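Local coordinates for uncharacterized protein (Borrelia turicatae, PDB 5VJ4) that is of unknown molecular function but is a putative surface lipoprotein, largely helical, that may bind lipid and is differentially regulated during the tick-mammal transmission cycle, at residues 279-284 with 339-344; 236-241 with 247-252. One frame throughout, in Å; residues are numbered along the deposited sequence.

Contact 1: 279-284 with 339-344; sequences VRMIDI and FQIMTD. With SO4 (sulfate ion), chain G.
The guanidinium of R280 turns an edge toward the sulfate ion that T343 holds on the facing loop, O3 of the sulfate lying near the plane and 3.7 Å from R280 NH2. That is too long for a hydrogen bond, so the attraction is probably electrostatic. One face of the same guanidinium is covered by I284 CD1, which sits 3.5 Å above the plane of R280 and toward its rim. An extended chain, chi1 -170° with CG trans to the backbone N, carries the charge out from the helix to this place.

The loop offers the anion backbone N-H groups. T343 N bonds to sulfate O2 at 2.9 Å, bent to 138°, and G345 N adds another bond. These donors lie where helix 345-365 begins, and a helix N-terminus commonly receives anions; its dipole would be expected to favour the charge. The sulfate probably comes from the crystallisation liquor. T343 OG1 is 3.1 Å from sulfate O2 and is hydrogen-bonded with Y322 OH, and the methyl I284 CG2 lies 4.2 Å from T343 OG1, the two side chains running past one another in opposing senses.

Deeper in, M281, a selenomethionine, sets its SE 3.7 Å from I341 CG2 in an oblique apolar crossing. No hydrogen bond joins segments 279-284 and 339-344 directly. The contact ties the middle of helix 263-301 to the loop between helices 308-334 and 345-365: F330 and T329 of helix 308-334 meet M281 and I341, helix 243-256 covers M281, and R280 packs on F339 of the second subunit.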
ATOM      1  N   VAL A 279      -2.262   0.065  10.129  1.00 53.78           N
ATOM      2  CA  VAL A 279      -3.363   0.573  10.957  1.00 48.73           C
ATOM      3  C   VAL A 279      -4.701   0.516  10.233  1.00 49.11           C
ATOM      4  O   VAL A 279      -5.711   0.209  10.830  1.00 43.19           O
ATOM      5  CB  VAL A 279      -3.119   1.963  11.550  1.00 43.81           C
ATOM      6  CG1 VAL A 279      -1.884   1.929  12.418  1.00 44.11           C
ATOM      7  CG2 VAL A 279      -2.976   3.026  10.493  1.00 44.98           C
ATOM      8  N   ARG A 280      -4.705   0.753   8.933  1.00 46.68           N
ATOM      9  CA  ARG A 280      -5.953   0.661   8.232  1.00 47.77           C
ATOM     10  C   ARG A 280      -6.531  -0.762   8.236  1.00 47.85           C
ATOM     11  O   ARG A 280      -7.719  -0.950   8.419  1.00 54.54           O
ATOM     12  CB  ARG A 280      -5.809   1.190   6.840  1.00 46.61           C
ATOM     13  CG  ARG A 280      -7.140   1.332   6.188  1.00 67.19           C
ATOM     14  CD  ARG A 280      -7.020   2.060   4.881  1.00 80.47           C
ATOM     15  NE  ARG A 280      -8.364   2.232   4.329  1.00 80.38           N
ATOM     16  CZ  ARG A 280      -8.930   1.384   3.478  1.00 72.11           C
ATOM     17  NH1 ARG A 280     -10.146   1.631   3.038  1.00 88.36           N
ATOM     18  NH2 ARG A 280      -8.275   0.294   3.061  1.00100.72           N
HETATM   19  N   MSE A 281      -5.681  -1.763   8.079  1.00 53.91           N
HETATM   20  CA  MSE A 281      -6.151  -3.139   8.140  1.00 57.61           C
HETATM   21  C   MSE A 281      -6.709  -3.417   9.501  1.00 50.23           C
HETATM   22  O   MSE A 281      -7.596  -4.225   9.628  1.00 56.79           O
HETATM   23  CB  MSE A 281      -4.993  -4.052   7.879  1.00 50.87           C
HETATM   24  CG  MSE A 281      -5.417  -5.485   8.115  1.00 77.79           C
HETATM   25 SE   MSE A 281      -3.797  -6.624   8.275  1.00 85.55          SE
HETATM   26  CE  MSE A 281      -3.207  -6.374  10.120  1.00 53.17           C
ATOM     27  N   ILE A 282      -6.212  -2.728  10.518  1.00 42.01           N
ATOM     28  CA  ILE A 282      -6.682  -2.925  11.894  1.00 46.09           C
ATOM     29  C   ILE A 282      -8.097  -2.369  12.095  1.00 67.34           C
ATOM     30  O   ILE A 282      -8.951  -3.054  12.687  1.00 57.73           O
ATOM     31  CB  ILE A 282      -5.714  -2.292  12.941  1.00 53.03           C
ATOM     32  CG1 ILE A 282      -4.339  -2.952  12.868  1.00 53.83           C
ATOM     33  CG2 ILE A 282      -6.263  -2.400  14.360  1.00 44.09           C
ATOM     34  CD1 ILE A 282      -3.371  -2.484  13.929  1.00 47.01           C
ATOM     35  N   ASP A 283      -8.326  -1.128  11.632  1.00 66.63           N
ATOM     36  CA  ASP A 283      -9.647  -0.510  11.679  1.00 51.18           C
ATOM     37  C   ASP A 283     -10.636  -1.421  10.944  1.00 57.81           C
ATOM     38  O   ASP A 283     -11.695  -1.769  11.494  1.00 55.13           O
ATOM     39  CB  ASP A 283      -9.654   0.882  11.027  1.00 65.27           C
ATOM     40  CG  ASP A 283      -8.665   1.870  11.660  1.00 85.66           C
ATOM     41  OD1 ASP A 283      -8.287   1.717  12.864  1.00 72.36           O
ATOM     42  OD2 ASP A 283      -8.292   2.829  10.922  1.00 61.79           O
ATOM     43  N   ILE A 284     -10.280  -1.849   9.728  1.00 39.04           N
ATOM     44  CA  ILE A 284     -11.224  -2.625   8.949  1.00 41.69           C
ATOM     45  C   ILE A 284     -11.591  -3.896   9.701  1.00 49.23           C
ATOM     46  O   ILE A 284     -12.764  -4.201   9.847  1.00 58.14           O
ATOM     47  CB  ILE A 284     -10.655  -2.956   7.581  1.00 39.95           C
ATOM     48  CG1 ILE A 284     -10.718  -1.720   6.689  1.00 48.68           C
ATOM     49  CG2 ILE A 284     -11.406  -4.125   6.971  1.00 38.57           C
ATOM     50  CD1 ILE A 284      -9.579  -1.594   5.684  1.00 51.54           C
ATOM     51  N   PHE A 339       1.338  -7.546  -3.511  1.00 69.43           N
ATOM     52  CA  PHE A 339       2.058  -6.579  -2.686  1.00 55.62           C
ATOM     53  C   PHE A 339       1.173  -5.689  -1.844  1.00 68.21           C
ATOM     54  O   PHE A 339       1.594  -4.603  -1.418  1.00 63.98           O
ATOM     55  CB  PHE A 339       3.036  -5.779  -3.554  1.00 70.20           C
ATOM     56  CG  PHE A 339       3.962  -6.652  -4.355  1.00 87.05           C
ATOM     57  CD1 PHE A 339       3.583  -7.122  -5.620  1.00 63.06           C
ATOM     58  CD2 PHE A 339       5.179  -7.061  -3.830  1.00 80.57           C
ATOM     59  CE1 PHE A 339       4.412  -7.944  -6.352  1.00 68.68           C
ATOM     60  CE2 PHE A 339       6.013  -7.894  -4.561  1.00 66.01           C
ATOM     61  CZ  PHE A 339       5.629  -8.332  -5.824  1.00 72.50           C
ATOM     62  N   GLN A 340      -0.040  -6.172  -1.564  1.00 72.04           N
ATOM     63  CA  GLN A 340      -1.009  -5.428  -0.733  1.00 62.79           C
ATOM     64  C   GLN A 340      -1.692  -6.394   0.232  1.00 73.78           C
ATOM     65  O   GLN A 340      -2.120  -7.487  -0.193  1.00 76.92           O
ATOM     66  CB  GLN A 340      -2.108  -4.804  -1.592  1.00 72.52           C
ATOM     67  CG  GLN A 340      -1.767  -4.341  -2.998  1.00 98.75           C
ATOM     68  CD  GLN A 340      -1.649  -2.845  -3.080  1.00126.07           C
ATOM     69  OE1 GLN A 340      -2.081  -2.128  -2.171  1.00137.25           O
ATOM     70  NE2 GLN A 340      -1.048  -2.359  -4.165  1.00168.81           N
ATOM     71  N   ILE A 341      -1.821  -6.015   1.507  1.00 62.27           N
ATOM     72  CA  ILE A 341      -2.660  -6.813   2.390  1.00 60.16           C
ATOM     73  C   ILE A 341      -4.085  -6.401   2.126  1.00 60.74           C
ATOM     74  O   ILE A 341      -4.439  -5.247   2.368  1.00 82.25           O
ATOM     75  CB  ILE A 341      -2.440  -6.508   3.860  1.00 61.30           C
ATOM     76  CG1 ILE A 341      -1.010  -6.721   4.255  1.00 67.05           C
ATOM     77  CG2 ILE A 341      -3.355  -7.381   4.710  1.00 64.45           C
ATOM     78  CD1 ILE A 341      -0.764  -6.081   5.606  1.00 98.87           C
HETATM   79  N   MSE A 342      -4.898  -7.333   1.643  1.00 57.30           N
HETATM   80  CA  MSE A 342      -6.290  -7.037   1.341  1.00 59.36           C
HETATM   81  C   MSE A 342      -7.214  -8.125   1.764  1.00 71.52           C
HETATM   82  O   MSE A 342      -7.227  -9.197   1.157  1.00 68.90           O
HETATM   83  CB  MSE A 342      -6.394  -6.813  -0.151  1.00 73.76           C
HETATM   84  CG  MSE A 342      -6.016  -5.380  -0.529  1.00 90.26           C
HETATM   85 SE   MSE A 342      -6.016  -5.438  -2.505  1.00194.30          SE
HETATM   86  CE  MSE A 342      -5.243  -7.209  -2.979  1.00113.55           C
ATOM     87  N   THR A 343      -8.008  -7.851   2.801  1.00 75.08           N
ATOM     88  CA  THR A 343      -8.900  -8.855   3.407  1.00 67.34           C
ATOM     89  C   THR A 343     -10.358  -8.809   2.899  1.00 82.55           C
ATOM     90  O   THR A 343     -11.194  -9.614   3.338  1.00 78.13           O
ATOM     91  CB  THR A 343      -8.945  -8.673   4.919  1.00 57.21           C
ATOM     92  OG1 THR A 343      -9.645  -7.467   5.211  1.00 69.20           O
ATOM     93  CG2 THR A 343      -7.546  -8.575   5.489  1.00 79.47           C
ATOM     94  N   ASP A 344     -10.652  -7.868   1.988  1.00 63.28           N
ATOM     95  CA  ASP A 344     -12.017  -7.583   1.522  1.00 77.77           C
ATOM     96  C   ASP A 344     -12.980  -7.383   2.708  1.00 77.81           C
ATOM     97  O   ASP A 344     -14.089  -7.922   2.745  1.00 80.54           O
ATOM     98  CB  ASP A 344     -12.511  -8.673   0.553  1.00 76.91           C
ATOM     99  CG  ASP A 344     -13.156  -8.099  -0.707  1.00 90.12           C
ATOM    100  OD1 ASP A 344     -13.122  -6.859  -0.922  1.00104.87           O
ATOM    101  OD2 ASP A 344     -13.695  -8.908  -1.495  1.00107.61           O
TER
HETATM  102  S   SO4 G 505      -9.729  -4.380   1.995  1.00164.55           S
HETATM  103  O1  SO4 G 505     -11.158  -4.133   2.362  1.00114.51           O
HETATM  104  O2  SO4 G 505      -9.156  -5.221   3.104  1.00 89.49           O
HETATM  105  O3  SO4 G 505      -8.922  -3.122   1.869  1.00 94.25           O
HETATM  106  O4  SO4 G 505      -9.726  -5.021   0.641  1.00 95.72           O

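Contact 2: 236-241 with 247-252; sequences DIYGWL and ATINEI
A connecting segment that folds back on the very helix it leads into brings Y238 and L241 of 236-241 against I249 of helix 243-256, a loop-to-helix contact, local in sequence, in a predominantly helical fold. I249 is the shared partner, and its two branches divide the work. CG2, trans to the backbone N, goes to the tyrosine, while CG1, beside that N at chi1 -79°, goes to the leucine.

The tyrosine reaches across with the far end of its ring: I249 CG2 lies 3.6 Å from Y238 OH and 4.0 Å from Y238 CZ, and approaches the ring obliquely. L241 arrives at about a right angle to I249, its CD1 being 4.0 Å from I249 CG1. Within 236-241, the turn is fixed by its backbone: G239 N bonds to D236 O at 2.8 Å, and W240 N bonds to I237 O at 3.0 Å. The indole of W240 leans the other way, onto L182 and M185 of helix 176-201, with NE1 bonded to M234 O.

Polar ends are served from elsewhere. Y238 OH is hydrogen-bonded to N267 ND2 and K263 NZ at the start of helix 263-301; the nearby ammonium would be expected to polarise the phenol. Since no hydrogen bond crosses between the two segments, the contact itself rests on dispersion and the hydrophobic effect. Such forces prescribe little about direction, and the bonds of the tyrosine hydroxyl to helix 263-301 probably limit where the ring can lie beside I249.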
ATOM      1  N   ASP A 236      10.348   0.013  14.296  1.00 50.25           N
ATOM      2  CA  ASP A 236       9.491  -1.145  14.272  1.00 57.31           C
ATOM      3  C   ASP A 236       8.054  -0.681  14.171  1.00 73.09           C
ATOM      4  O   ASP A 236       7.650   0.264  14.862  1.00 62.86           O
ATOM      5  CB  ASP A 236       9.687  -1.981  15.544  1.00 70.33           C
ATOM      6  CG  ASP A 236       9.226  -3.435  15.384  1.00 90.56           C
ATOM      7  OD1 ASP A 236       9.144  -3.967  14.244  1.00 97.69           O
ATOM      8  OD2 ASP A 236       8.959  -4.051  16.431  1.00134.34           O
ATOM      9  N   ILE A 237       7.277  -1.344  13.326  1.00 67.60           N
ATOM     10  CA  ILE A 237       5.884  -0.958  13.207  1.00 64.96           C
ATOM     11  C   ILE A 237       5.178  -1.071  14.570  1.00 56.48           C
ATOM     12  O   ILE A 237       4.398  -0.188  14.925  1.00 57.01           O
ATOM     13  CB  ILE A 237       5.153  -1.671  12.060  1.00 56.41           C
ATOM     14  CG1 ILE A 237       5.003  -3.149  12.367  1.00 66.79           C
ATOM     15  CG2 ILE A 237       5.862  -1.460  10.719  1.00 53.29           C
ATOM     16  CD1 ILE A 237       3.607  -3.485  12.835  1.00 73.04           C
ATOM     17  N   TYR A 238       5.504  -2.090  15.367  1.00 53.01           N
ATOM     18  CA  TYR A 238       4.862  -2.219  16.701  1.00 55.24           C
ATOM     19  C   TYR A 238       5.187  -1.030  17.606  1.00 59.84           C
ATOM     20  O   TYR A 238       4.522  -0.821  18.609  1.00 74.14           O
ATOM     21  CB  TYR A 238       5.261  -3.506  17.425  1.00 55.45           C
ATOM     22  CG  TYR A 238       4.723  -4.817  16.881  1.00 56.13           C
ATOM     23  CD1 TYR A 238       5.184  -5.356  15.665  1.00 61.46           C
ATOM     24  CD2 TYR A 238       3.771  -5.535  17.590  1.00 51.67           C
ATOM     25  CE1 TYR A 238       4.678  -6.570  15.173  1.00 53.48           C
ATOM     26  CE2 TYR A 238       3.266  -6.752  17.112  1.00 37.04           C
ATOM     27  CZ  TYR A 238       3.725  -7.269  15.924  1.00 45.76           C
ATOM     28  OH  TYR A 238       3.214  -8.477  15.486  1.00 58.36           O
ATOM     29  N   GLY A 239       6.208  -0.247  17.252  1.00 48.75           N
ATOM     30  CA  GLY A 239       6.607   0.894  18.067  1.00 39.67           C
ATOM     31  C   GLY A 239       5.576   1.984  18.018  1.00 54.37           C
ATOM     32  O   GLY A 239       5.494   2.796  18.927  1.00 66.67           O
ATOM     33  N   TRP A 240       4.787   1.990  16.948  1.00 67.38           N
ATOM     34  CA  TRP A 240       3.765   3.009  16.723  1.00 61.18           C
ATOM     35  C   TRP A 240       2.380   2.640  17.205  1.00 53.47           C
ATOM     36  O   TRP A 240       1.532   3.519  17.382  1.00 71.82           O
ATOM     37  CB  TRP A 240       3.680   3.270  15.251  1.00 49.84           C
ATOM     38  CG  TRP A 240       4.921   3.748  14.660  1.00 55.45           C
ATOM     39  CD1 TRP A 240       5.923   2.986  14.149  1.00 62.14           C
ATOM     40  CD2 TRP A 240       5.293   5.114  14.445  1.00 56.96           C
ATOM     41  NE1 TRP A 240       6.915   3.795  13.621  1.00 56.52           N
ATOM     42  CE2 TRP A 240       6.548   5.106  13.793  1.00 53.25           C
ATOM     43  CE3 TRP A 240       4.682   6.347  14.729  1.00 48.58           C
ATOM     44  CZ2 TRP A 240       7.209   6.285  13.436  1.00 68.04           C
ATOM     45  CZ3 TRP A 240       5.340   7.524  14.368  1.00 50.17           C
ATOM     46  CH2 TRP A 240       6.592   7.484  13.729  1.00 57.52           C
ATOM     47  N   LEU A 241       2.149   1.340  17.375  1.00 65.33           N
ATOM     48  CA  LEU A 241       0.887   0.790  17.888  1.00 57.13           C
ATOM     49  C   LEU A 241       0.732   1.039  19.368  1.00 59.98           C
ATOM     50  O   LEU A 241       1.691   0.884  20.123  1.00 61.94           O
ATOM     51  CB  LEU A 241       0.822  -0.722  17.644  1.00 50.25           C
ATOM     52  CG  LEU A 241       1.130  -1.163  16.195  1.00 51.00           C
ATOM     53  CD1 LEU A 241       0.955  -2.646  15.967  1.00 55.53           C
ATOM     54  CD2 LEU A 241       0.266  -0.435  15.199  1.00 42.52           C
ATOM     55  N   ALA A 247      -3.194  -5.443  20.809  1.00 43.48           N
ATOM     56  CA  ALA A 247      -4.263  -6.451  20.960  1.00 44.92           C
ATOM     57  C   ALA A 247      -4.773  -6.937  19.621  1.00 47.04           C
ATOM     58  O   ALA A 247      -4.712  -8.143  19.328  1.00 65.29           O
ATOM     59  CB  ALA A 247      -5.410  -5.932  21.808  1.00 31.98           C
ATOM     60  N   THR A 248      -5.203  -5.997  18.773  1.00 55.07           N
ATOM     61  CA  THR A 248      -5.795  -6.387  17.493  1.00 54.15           C
ATOM     62  C   THR A 248      -4.811  -7.163  16.643  1.00 51.63           C
ATOM     63  O   THR A 248      -5.146  -8.228  16.103  1.00 54.85           O
ATOM     64  CB  THR A 248      -6.342  -5.200  16.703  1.00 52.92           C
ATOM     65  OG1 THR A 248      -7.182  -4.420  17.544  1.00 53.10           O
ATOM     66  CG2 THR A 248      -7.165  -5.702  15.561  1.00 48.22           C
ATOM     67  N   ILE A 249      -3.584  -6.651  16.552  1.00 50.51           N
ATOM     68  CA  ILE A 249      -2.591  -7.348  15.756  1.00 59.19           C
ATOM     69  C   ILE A 249      -2.352  -8.756  16.271  1.00 51.11           C
ATOM     70  O   ILE A 249      -2.232  -9.687  15.478  1.00 61.78           O
ATOM     71  CB  ILE A 249      -1.288  -6.572  15.617  1.00 57.05           C
ATOM     72  CG1 ILE A 249      -1.430  -5.497  14.562  1.00 52.90           C
ATOM     73  CG2 ILE A 249      -0.199  -7.491  15.107  1.00 69.34           C
ATOM     74  CD1 ILE A 249      -1.472  -6.042  13.145  1.00 43.92           C
ATOM     75  N   ASN A 250      -2.346  -8.919  17.588  1.00 46.91           N
ATOM     76  CA  ASN A 250      -2.079 -10.248  18.145  1.00 63.92           C
ATOM     77  C   ASN A 250      -3.160 -11.187  17.667  1.00 66.50           C
ATOM     78  O   ASN A 250      -2.879 -12.262  17.085  1.00 63.06           O
ATOM     79  CB  ASN A 250      -1.897 -10.241  19.681  1.00 58.46           C
ATOM     80  CG  ASN A 250      -0.521  -9.663  20.125  1.00 68.55           C
ATOM     81  OD1 ASN A 250       0.467  -9.584  19.351  1.00 74.98           O
ATOM     82  ND2 ASN A 250      -0.464  -9.251  21.378  1.00 47.46           N
ATOM     83  N   GLU A 251      -4.391 -10.713  17.815  1.00 59.27           N
ATOM     84  CA  GLU A 251      -5.534 -11.478  17.391  1.00 68.92           C
ATOM     85  C   GLU A 251      -5.454 -11.848  15.906  1.00 64.69           C
ATOM     86  O   GLU A 251      -5.660 -13.015  15.539  1.00 66.23           O
ATOM     87  CB  GLU A 251      -6.757 -10.683  17.697  1.00 57.52           C
ATOM     88  CG  GLU A 251      -8.044 -11.443  17.515  1.00 82.96           C
ATOM     89  CD  GLU A 251      -9.229 -10.547  17.786  1.00 99.25           C
ATOM     90  OE1 GLU A 251     -10.270 -10.721  17.126  1.00 70.07           O
ATOM     91  OE2 GLU A 251      -9.111  -9.668  18.677  1.00 97.79           O
ATOM     92  N   ILE A 252      -5.118 -10.867  15.070  1.00 55.79           N
ATOM     93  CA  ILE A 252      -4.991 -11.109  13.636  1.00 63.73           C
ATOM     94  C   ILE A 252      -3.904 -12.159  13.374  1.00 64.05           C
ATOM     95  O   ILE A 252      -4.091 -13.079  12.553  1.00 55.10           O
ATOM     96  CB  ILE A 252      -4.734  -9.796  12.864  1.00 67.76           C
ATOM     97  CG1 ILE A 252      -5.980  -8.902  12.913  1.00 65.72           C
ATOM     98  CG2 ILE A 252      -4.315 -10.083  11.422  1.00 43.14           C
ATOM     99  CD1 ILE A 252      -5.896  -7.653  12.061  1.00 57.55           C
TER

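Overall arrangement
Both segments of contact 2 precede those of contact 1 in the sequence, and the centres of the two contacts are 13 Å apart. What joins them is the pairing of consecutive helices 243-256 and 263-301, for the segments of the two contacts touch directly. M281 CE lies 3.5 Å from I249 CD1 and 3.6 Å from I252 CD1, while I282 packs on T248 and I249. I249 and M281 each take part in their own contact and in the junction between the two, and a run of touching side chains leads from Y238 and L241 through I249 and M281 to I341. The example illustrates how loops before and after a helix pair can be packed onto it.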